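Sensor-type histidine kinase PrrB (Mycobacterium tuberculosis, PDB 1YSR) probably autophosphorylates a histidine with ATP as the membrane sensor kinase of the PrrB/PrrA two-component system, the deposited chain being its C-terminal ATP-binding domain. Local coordinates at residues G77-I82 and V143-G148; V33-C38 and L69-S74; T11-R16 and G46-V51; G92-V97 and A130-S135. All coordinates share one frame; numbering follows the deposited sequence. Where two conformers were deposited one is given.

Interaction 1: residues G77-I82 and V143-G148; sequences GVEIAI and VLRLPG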
# COMPACT_ATOMS: atom_id res chain seq x y z
N GLY A 77 -13.58 -4.50 -11.86
CA GLY A 77 -12.41 -4.20 -11.03
C GLY A 77 -11.98 -2.78 -11.28
O GLY A 77 -12.81 -1.87 -11.26
N VAL A 78 -10.69 -2.57 -11.56
CA VAL A 78 -10.23 -1.21 -11.75
C VAL A 78 -9.32 -1.07 -12.98
O VAL A 78 -8.59 -1.99 -13.35
CB VAL A 78 -9.48 -0.79 -10.48
CG1 VAL A 78 -8.24 -1.71 -10.26
CG2 VAL A 78 -9.10 0.69 -10.47
N GLU A 79 -9.37 0.11 -13.59
CA GLU A 79 -8.51 0.42 -14.73
C GLU A 79 -7.69 1.57 -14.17
O GLU A 79 -8.23 2.60 -13.81
CB GLU A 79 -9.38 0.82 -15.92
CG GLU A 79 -8.74 1.58 -17.06
CD GLU A 79 -9.75 1.82 -18.20
OE1 GLU A 79 -10.26 0.80 -18.74
OE2 GLU A 79 -10.03 3.00 -18.52
N ILE A 80 -6.40 1.32 -14.00
CA ILE A 80 -5.43 2.31 -13.54
C ILE A 80 -4.75 2.85 -14.80
O ILE A 80 -4.37 2.08 -15.68
CB ILE A 80 -4.36 1.61 -12.68
CG1 ILE A 80 -5.01 1.05 -11.40
CG2 ILE A 80 -3.16 2.57 -12.34
CD1 ILE A 80 -4.12 0.05 -10.65
N ALA A 81 -4.58 4.15 -14.91
CA ALA A 81 -3.87 4.69 -16.10
C ALA A 81 -2.80 5.65 -15.70
O ALA A 81 -3.01 6.42 -14.76
CB ALA A 81 -4.90 5.40 -17.04
N ILE A 82 -1.66 5.58 -16.38
CA ILE A 82 -0.59 6.56 -16.14
C ILE A 82 -0.44 7.25 -17.50
O ILE A 82 -0.03 6.61 -18.50
CB ILE A 82 0.75 5.90 -15.71
CG1 ILE A 82 0.55 5.12 -14.37
CG2 ILE A 82 1.76 6.92 -15.53
CD1 ILE A 82 0.54 3.62 -14.49
N VAL A 143 -2.05 1.46 -19.27
CA VAL A 143 -3.27 1.11 -18.64
C VAL A 143 -3.13 -0.26 -18.02
O VAL A 143 -2.77 -1.22 -18.68
CB VAL A 143 -4.50 1.07 -19.59
CG1 VAL A 143 -5.73 0.90 -18.75
CG2 VAL A 143 -4.64 2.34 -20.37
N LEU A 144 -3.42 -0.35 -16.73
CA LEU A 144 -3.37 -1.67 -16.05
C LEU A 144 -4.76 -2.00 -15.73
O LEU A 144 -5.41 -1.22 -15.08
CB LEU A 144 -2.65 -1.59 -14.73
CG LEU A 144 -1.21 -1.23 -14.59
CD1 LEU A 144 -0.71 -2.12 -13.44
CD2 LEU A 144 -0.46 -1.47 -15.84
N ARG A 145 -5.24 -3.14 -16.19
CA ARG A 145 -6.60 -3.53 -15.93
C ARG A 145 -6.63 -4.73 -14.99
O ARG A 145 -6.20 -5.81 -15.36
CB ARG A 145 -7.32 -3.85 -17.22
CG ARG A 145 -7.59 -2.63 -18.06
CD ARG A 145 -8.31 -2.98 -19.34
NE ARG A 145 -7.71 -2.34 -20.50
CZ ARG A 145 -8.06 -1.14 -20.91
NH1 ARG A 145 -8.98 -0.48 -20.24
NH2 ARG A 145 -7.49 -0.59 -21.97
N LEU A 146 -7.15 -4.51 -13.79
CA LEU A 146 -7.04 -5.46 -12.71
C LEU A 146 -8.40 -5.88 -12.16
O LEU A 146 -9.28 -5.02 -11.98
CB LEU A 146 -6.21 -4.91 -11.56
CG LEU A 146 -4.82 -4.42 -11.88
CD1 LEU A 146 -4.13 -3.93 -10.63
CD2 LEU A 146 -3.98 -5.42 -12.65
N PRO A 147 -8.58 -7.21 -11.96
CA PRO A 147 -9.85 -7.71 -11.50
C PRO A 147 -10.12 -7.35 -10.05
O PRO A 147 -9.20 -7.35 -9.22
CB PRO A 147 -9.73 -9.22 -11.66
CG PRO A 147 -8.33 -9.52 -11.58
CD PRO A 147 -7.65 -8.31 -12.27
N GLY A 148 -11.39 -7.04 -9.80
CA GLY A 148 -11.83 -6.65 -8.47
C GLY A 148 -11.99 -7.88 -7.59
O GLY A 148 -11.86 -9.02 -8.07

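Interaction 2: residues V33-C38 and L69-S74; sequences VPSPTC and LSAVSS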
# COMPACT_ATOMS: atom_id res chain seq x y z
N VAL A 33 -5.52 12.51 -10.69
CA VAL A 33 -6.78 13.04 -11.17
C VAL A 33 -7.96 12.59 -10.29
O VAL A 33 -8.00 11.43 -9.86
CB VAL A 33 -6.92 12.48 -12.59
CG1 VAL A 33 -8.31 11.99 -12.93
CG2 VAL A 33 -6.25 13.42 -13.63
N PRO A 34 -8.98 13.46 -10.06
CA PRO A 34 -10.11 13.10 -9.20
C PRO A 34 -10.64 11.71 -9.52
O PRO A 34 -10.99 11.45 -10.68
CB PRO A 34 -11.17 14.17 -9.58
CG PRO A 34 -10.39 15.37 -9.81
CD PRO A 34 -9.15 14.83 -10.59
N SER A 35 -10.63 10.80 -8.53
CA SER A 35 -10.97 9.40 -8.79
C SER A 35 -11.77 8.84 -7.61
O SER A 35 -11.49 9.18 -6.49
CB SER A 35 -9.71 8.52 -8.92
OG SER A 35 -8.86 8.81 -10.04
N PRO A 36 -12.69 7.89 -7.87
CA PRO A 36 -13.37 7.28 -6.73
C PRO A 36 -12.36 6.42 -6.04
O PRO A 36 -11.39 5.98 -6.68
CB PRO A 36 -14.40 6.38 -7.37
CG PRO A 36 -13.82 6.03 -8.75
CD PRO A 36 -13.12 7.32 -9.15
N THR A 37 -12.59 6.16 -4.75
CA THR A 37 -11.79 5.20 -4.01
C THR A 37 -12.03 3.79 -4.48
O THR A 37 -13.19 3.32 -4.51
CB THR A 37 -12.01 5.35 -2.48
OG1 THR A 37 -11.43 6.58 -2.06
CG2 THR A 37 -11.33 4.24 -1.74
N CYS A 38 -10.95 3.12 -4.89
CA CYS A 38 -11.05 1.73 -5.31
C CYS A 38 -10.21 0.81 -4.48
O CYS A 38 -8.99 0.94 -4.44
CB CYS A 38 -10.68 1.53 -6.78
SG CYS A 38 -10.79 -0.22 -7.26
N LEU A 69 -2.12 10.39 -13.01
CA LEU A 69 -2.53 9.05 -12.59
C LEU A 69 -4.05 9.06 -12.43
O LEU A 69 -4.64 10.05 -11.95
CB LEU A 69 -1.90 8.73 -11.24
CG LEU A 69 -0.38 8.94 -11.20
CD1 LEU A 69 0.27 8.64 -9.78
CD2 LEU A 69 0.36 8.19 -12.38
N SER A 70 -4.69 7.95 -12.75
CA SER A 70 -6.13 7.83 -12.50
C SER A 70 -6.54 6.41 -12.21
O SER A 70 -5.86 5.48 -12.61
CB SER A 70 -6.94 8.33 -13.67
OG SER A 70 -6.60 7.70 -14.90
N ALA A 71 -7.71 6.26 -11.58
CA ALA A 71 -8.34 4.96 -11.37
C ALA A 71 -9.82 5.12 -11.59
O ALA A 71 -10.46 6.05 -11.05
CB ALA A 71 -8.07 4.47 -9.94
N VAL A 72 -10.34 4.21 -12.42
CA VAL A 72 -11.75 4.15 -12.79
C VAL A 72 -12.25 2.77 -12.34
O VAL A 72 -11.70 1.74 -12.78
CB VAL A 72 -11.88 4.30 -14.32
CG1 VAL A 72 -13.29 3.96 -14.81
CG2 VAL A 72 -11.51 5.73 -14.75
N SER A 73 -13.28 2.74 -11.51
CA SER A 73 -13.87 1.51 -10.95
C SER A 73 -15.08 1.01 -11.70
O SER A 73 -15.92 1.79 -12.15
CB SER A 73 -14.37 1.77 -9.52
OG SER A 73 -13.41 2.44 -8.74
N SER A 74 -15.21 -0.31 -11.75
CA SER A 74 -16.37 -0.97 -12.36
C SER A 74 -16.64 -2.28 -11.63
O SER A 74 -15.90 -2.65 -10.70
CB SER A 74 -16.10 -1.22 -13.86
OG SER A 74 -14.97 -2.05 -14.05
O HOH W 1 -10.94 8.62 -12.38
O HOH W 2 -14.95 2.72 -6.59

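Interaction 3: residues T11-R16 and G46-V51; sequences TDLLDR and GLRLAV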
# COMPACT_ATOMS: atom_id res chain seq x y z
N THR A 11 -6.48 3.89 -5.10
CA THR A 11 -6.59 5.32 -5.22
C THR A 11 -5.60 6.05 -4.33
O THR A 11 -4.88 6.97 -4.79
CB THR A 11 -8.08 5.73 -4.99
OG1 THR A 11 -8.91 4.95 -5.87
CG2 THR A 11 -8.24 7.19 -5.30
N ASP A 12 -5.49 5.65 -3.06
CA ASP A 12 -4.52 6.23 -2.15
C ASP A 12 -3.10 5.91 -2.60
O ASP A 12 -2.21 6.75 -2.48
CB ASP A 12 -4.76 5.66 -0.72
CG ASP A 12 -3.85 6.27 0.34
OD1 ASP A 12 -3.89 7.49 0.54
OD2 ASP A 12 -3.07 5.52 0.94
N LEU A 13 -2.88 4.68 -3.09
CA LEU A 13 -1.58 4.29 -3.62
C LEU A 13 -1.13 5.29 -4.71
O LEU A 13 0.01 5.75 -4.72
CB LEU A 13 -1.67 2.85 -4.20
CG LEU A 13 -0.31 2.20 -4.61
CD1 LEU A 13 -0.43 0.68 -4.51
CD2 LEU A 13 -0.04 2.53 -6.08
N LEU A 14 -2.01 5.56 -5.65
CA LEU A 14 -1.71 6.54 -6.72
C LEU A 14 -1.40 7.94 -6.15
O LEU A 14 -0.50 8.64 -6.63
CB LEU A 14 -2.85 6.58 -7.75
CG LEU A 14 -3.07 5.28 -8.57
CD1 LEU A 14 -4.29 5.41 -9.54
CD2 LEU A 14 -1.83 4.93 -9.37
N ASP A 15 -2.21 8.36 -5.18
CA ASP A 15 -2.07 9.70 -4.57
C ASP A 15 -0.67 9.77 -3.95
O ASP A 15 0.03 10.73 -4.18
CB ASP A 15 -3.16 9.95 -3.54
CG ASP A 15 -3.37 11.45 -3.23
OD1 ASP A 15 -2.86 12.34 -3.97
OD2 ASP A 15 -4.08 11.71 -2.25
N ARG A 16 -0.26 8.75 -3.20
CA ARG A 16 1.09 8.75 -2.61
C ARG A 16 2.15 8.65 -3.65
O ARG A 16 3.19 9.27 -3.52
CB ARG A 16 1.34 7.62 -1.58
CG ARG A 16 0.36 7.54 -0.41
CD ARG A 16 0.74 6.35 0.55
NE ARG A 16 0.92 5.03 -0.09
CZ ARG A 16 -0.01 4.07 -0.21
NH1 ARG A 16 -1.24 4.23 0.25
NH2 ARG A 16 0.31 2.92 -0.80
N GLY A 46 4.23 -4.42 -4.97
CA GLY A 46 4.36 -4.71 -6.42
C GLY A 46 3.54 -3.69 -7.20
O GLY A 46 4.00 -3.19 -8.22
N LEU A 47 2.33 -3.36 -6.70
CA LEU A 47 1.50 -2.36 -7.45
C LEU A 47 2.18 -0.99 -7.46
O LEU A 47 2.25 -0.30 -8.50
CB LEU A 47 0.09 -2.27 -6.88
CG LEU A 47 -0.71 -3.54 -7.15
CD1 LEU A 47 -1.92 -3.55 -6.30
CD2 LEU A 47 -1.04 -3.73 -8.67
N ARG A 48 2.70 -0.62 -6.30
CA ARG A 48 3.40 0.67 -6.20
C ARG A 48 4.60 0.67 -7.11
O ARG A 48 4.89 1.67 -7.77
CB ARG A 48 3.78 0.98 -4.76
CG ARG A 48 4.62 2.28 -4.58
CD ARG A 48 3.89 3.58 -5.08
NE ARG A 48 4.90 4.62 -4.99
CZ ARG A 48 5.06 5.39 -3.91
NH1 ARG A 48 6.06 6.25 -3.86
NH2 ARG A 48 4.21 5.31 -2.92
N LEU A 49 5.36 -0.42 -7.12
CA LEU A 49 6.52 -0.48 -7.98
C LEU A 49 6.18 -0.33 -9.50
O LEU A 49 6.94 0.36 -10.26
CB LEU A 49 7.21 -1.82 -7.76
CG LEU A 49 8.44 -2.16 -8.61
CD1 LEU A 49 9.57 -1.25 -8.32
CD2 LEU A 49 8.79 -3.66 -8.34
N ALA A 50 5.09 -0.97 -9.92
CA ALA A 50 4.60 -0.90 -11.32
C ALA A 50 4.34 0.58 -11.66
O ALA A 50 4.79 1.10 -12.72
CB ALA A 50 3.34 -1.73 -11.47
N VAL A 51 3.65 1.26 -10.76
CA VAL A 51 3.34 2.71 -10.94
C VAL A 51 4.60 3.54 -10.96
O VAL A 51 4.78 4.40 -11.82
CB VAL A 51 2.32 3.19 -9.89
CG1 VAL A 51 2.13 4.68 -10.02
CG2 VAL A 51 0.96 2.49 -10.09

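Interaction 4: residues G92-V97 and A130-S135; sequences GERQVV and ASLENS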
# COMPACT_ATOMS: atom_id res chain seq x y z
N GLY A 92 3.33 0.47 -33.29
CA GLY A 92 4.06 -0.75 -33.64
C GLY A 92 5.10 -1.21 -32.65
O GLY A 92 5.71 -2.29 -32.85
N GLU A 93 5.32 -0.44 -31.57
CA GLU A 93 6.44 -0.70 -30.65
C GLU A 93 6.03 -1.16 -29.22
O GLU A 93 6.88 -1.44 -28.36
CB GLU A 93 7.37 0.50 -30.55
CG GLU A 93 8.12 0.74 -31.84
CD GLU A 93 9.07 1.93 -31.84
OE1 GLU A 93 9.23 2.58 -30.78
OE2 GLU A 93 9.72 2.18 -32.90
N ARG A 94 4.74 -1.26 -29.00
CA ARG A 94 4.23 -1.49 -27.64
C ARG A 94 4.67 -2.83 -27.05
O ARG A 94 5.20 -2.91 -25.91
CB ARG A 94 2.73 -1.37 -27.68
CG ARG A 94 2.32 0.05 -27.95
CD ARG A 94 0.92 0.11 -28.27
NE ARG A 94 0.46 1.49 -28.51
CZ ARG A 94 -0.77 1.79 -28.95
NH1 ARG A 94 -1.65 0.82 -29.22
NH2 ARG A 94 -1.16 3.06 -29.13
N GLN A 95 4.54 -3.89 -27.84
CA GLN A 95 4.96 -5.22 -27.37
C GLN A 95 6.45 -5.28 -26.99
O GLN A 95 6.81 -5.77 -25.93
CB GLN A 95 4.58 -6.26 -28.40
CG GLN A 95 4.96 -7.72 -28.00
CD GLN A 95 4.58 -8.72 -29.08
OE1 GLN A 95 4.33 -8.33 -30.21
NE2 GLN A 95 4.50 -10.02 -28.71
N VAL A 96 7.33 -4.76 -27.83
CA VAL A 96 8.76 -4.80 -27.51
C VAL A 96 9.03 -4.03 -26.22
O VAL A 96 9.90 -4.40 -25.42
CB VAL A 96 9.61 -4.27 -28.69
CG1 VAL A 96 11.08 -3.97 -28.25
CG2 VAL A 96 9.59 -5.30 -29.81
N VAL A 97 8.28 -2.96 -26.03
CA VAL A 97 8.49 -2.18 -24.82
C VAL A 97 8.07 -3.04 -23.59
O VAL A 97 8.78 -3.09 -22.62
CB VAL A 97 7.77 -0.82 -24.94
CG1 VAL A 97 7.64 -0.12 -23.60
CG2 VAL A 97 8.57 0.07 -25.91
N ALA A 130 -1.53 -5.32 -18.74
CA ALA A 130 -0.98 -3.98 -18.94
C ALA A 130 -0.93 -3.72 -20.46
O ALA A 130 -0.57 -4.60 -21.23
CB ALA A 130 0.38 -3.90 -18.35
N SER A 131 -1.31 -2.52 -20.87
CA SER A 131 -1.19 -2.19 -22.29
C SER A 131 -0.91 -0.73 -22.46
O SER A 131 -1.07 0.07 -21.53
CB SER A 131 -2.45 -2.59 -23.00
OG SER A 131 -3.51 -1.96 -22.36
N LEU A 132 -0.51 -0.39 -23.69
CA LEU A 132 -0.24 1.01 -24.04
C LEU A 132 -1.25 1.53 -25.06
O LEU A 132 -1.72 0.81 -25.99
CB LEU A 132 1.17 1.12 -24.58
CG LEU A 132 2.29 1.17 -23.53
CD1 LEU A 132 3.59 0.72 -24.07
CD2 LEU A 132 2.42 2.61 -22.95
N GLU A 133 -1.59 2.79 -24.85
CA GLU A 133 -2.55 3.54 -25.68
C GLU A 133 -1.96 4.91 -25.89
O GLU A 133 -0.88 5.22 -25.36
CB GLU A 133 -3.87 3.71 -24.95
CG GLU A 133 -4.59 2.43 -24.75
CD GLU A 133 -5.88 2.60 -23.97
OE1 GLU A 133 -6.25 3.77 -23.67
OE2 GLU A 133 -6.51 1.57 -23.65
N ASN A 134 -2.62 5.74 -26.71
CA ASN A 134 -2.14 7.09 -26.92
C ASN A 134 -2.83 8.00 -25.91
O ASN A 134 -4.02 7.88 -25.67
CB ASN A 134 -2.37 7.56 -28.38
CG ASN A 134 -1.21 7.15 -29.34
OD1 ASN A 134 -0.44 6.19 -29.10
ND2 ASN A 134 -1.10 7.90 -30.44
N SER A 135 -2.09 8.89 -25.28
CA SER A 135 -2.69 9.64 -24.22
C SER A 135 -3.35 10.94 -24.79
O SER A 135 -2.80 11.52 -25.70
CB SER A 135 -1.61 10.08 -23.27
OG SER A 135 -2.23 10.84 -22.29

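Interaction 1: residues G77-I82 and V143-G148
Two pairs, V78 with L146 and I80 with L144, carry the hydrogen bonding between these antiparallel strands. V78 N donates to L146 O at 2.9 Å, and the return bond from L146 N to V78 O is almost perfectly straight, with 179° at the hydrogen. I80 N reaches L144 O, and L144 N reaches I80 O at 2.8 Å. At the non-hydrogen-bonded pairs, weaker CA-H...O contacts join the strands, as where V143 CA lies 3.3 Å from I80 O. At the end of the pairing, G77 CA comes within 3.4 Å of L146 O; with phi 141° and no side chain, G77 lets L146 O and G148 N come this close.

The pairing joins two inner strands of the mixed sheet in the α/β sandwich of histidine-kinase ATP-binding domains, the Bergerat fold shared with DNA gyrase B and HSP90. V78, I80, L144 and L146 share one face, and I80 is covered there by I10 and L14 of helix 10-24. Their packing is apolar: V78 CG1 lies alongside L146 CB at 4.0 Å, while I80 CD1 meets L146 CD1 at the same distance.

On the other face stand E79, A81, V143 and R145. V143 CG1, set anti to its own amide nitrogen (chi1 -171°), touches E79 CG at 3.5 Å, the side chains crossing at a slant, and lies roughly over the centre of the R145 guanidinium. E79 and R145 run side by side as an ion pair, but their charged atoms are modelled too close for the exact geometry to be trusted. R145 has a second acidic partner, E133, on the adjoining edge strand.

Interaction 2: residues V33-C38 and L69-S74
The loop leaving edge strand 29-32 of the mixed sheet, V33 to C38, lies along strand 66-74 and continues a parallel pairing after regular strand structure has ended. V33 N donates to L69 O at 2.9 Å, the last backbone bond between the two segments. Beyond it a side chain takes over: S35 OG accepts the amide hydrogen of A71 N at 3.2 Å, nearly straight at 165°. The same hydroxyl gives its proton to V33 O, 2.8 Å away. With S35 CB-OG turned anti to the carbonyl carbon (chi1 -65°), OG thus bridges the loop's carbonyl and the strand's amide, the two bonds fixing its rotation.

The loop leads from the sheet of the α/β sandwich to the short strand 39-42, and water helps to bridge the widening gap. One water donates to A71 O at 2.9 Å and weakly to P34 O. A second donates to T37 O and is hydrogen-bonded to S73 OG at 2.7 Å.

S73 OG also touches carbon, P36 CG at 3.6 Å, while nearer the start of the loop V33 CG1 packs on S70 CB. T11 OG1 of helix 10-24 hydrogen-bonds P36 O and C38 N from within the chain; R23 and I24 of the second subunit pack on P36 and S73, respectively.

Interaction 3: residues T11-R16 and G46-V51
L13 holds its CG anti to the backbone N (chi1 -171°), which carries the isobutyl group across to helix 46-51, where its two methyls straddle different neighbours. CD1 meets L47 CB at 3.8 Å, the side chains crossing at about a right angle, and comes equally close to R48 N. CD2 lies over R48 CA and slides past V51 CG2, which is 4.1 Å away. L14 starts pointing away from the contact, yet its CD2 returns to touch V51 CG2 at 3.8 Å, so that V51 receives a methyl from each leucine.

R48 is bent at its second torsion (chi2 60°), and this bend brings its guanidinium back over helix 11-16. NH2 rests 3.9 Å from R16 CB, while one face of the group is covered by R16 C. No hydrogen bond crosses the segments here; the charge of R48 is met by D52 through NE and by D20 through NH1. These two carboxylates probably ease the approach of the two arginines, whose R16 NE and R48 NH2 stand 4.3 Å apart.

The axes of the two short segments approach to 10.3 Å and cross at -45°. This is the packing of neighbouring helices in the helical layer of the Bergerat α/β sandwich; by its sequence, helix 44-61 carries the N box, which in histidine kinases contributes to the nucleotide site.

Interaction 4: residues G92-V97 and A130-S135
The first turn of helix 94-98, with V97 N bonded to E93 O, faces strand 129-134, with R94 CA and L132 CA 6.3 Å apart. R94 and L132 carry most of the contact between them. The R94 chain is extended from CG to NE (chi3 178°), so the aliphatic part reaches obliquely over L132, with R94 CG 3.7 Å from L132 CB, and the guanidinium is delivered flat along the strand.

One face of that guanidinium lies on the backbone: L132 O is 3.1 Å above its plane, toward the rim, and E133 CA also sits over this face. L132 O is thus a close neighbour of the face and not a bond partner, since neither NE nor NH1 points a hydrogen at it well enough for a bond. The bond is made at the edge instead, where R94 NH2 donates to N134 OD1 at 3.2 Å. N134 OD1 lies in the guanidinium plane, but the bond is bent (138° at the hydrogen) and the nitrogen stands well above the carbonyl plane of the amide, the two flat groups being 74° apart.

Deeper in, V97 CG1 touches L132 CD1 at 4.2 Å, the side chains crossing at about a right angle, and L132 is covered further by F98 and L116. Seating a short helix on edge strand 129-134 in this way belongs to the region of histidine kinases where, by sequence, the F box leads toward the ATP lid; residues 103-113, which probably include most of that lid, are not modelled.

In the fold
From the N terminus, helix 10-24 opens interaction 3, which closes when helix 44-61 packs against it. Before that happens, 33-38 has opened interaction 2, completed only at strand 66-74, so these two contacts cross along the chain. Strand 77-84 then begins interaction 1, whose long loop ends at strand 140-147 and encloses interaction 4. In space, interactions 1, 2 and 4 share the mixed sheet: A81 N meets S70 O at 3.0 Å, and V143 N meets S131 O at 2.8 Å. Interaction 3 adds the helical layer, with L47 packing on L146. Interactions 3 and 4 lie on opposite sides of the chain's centre.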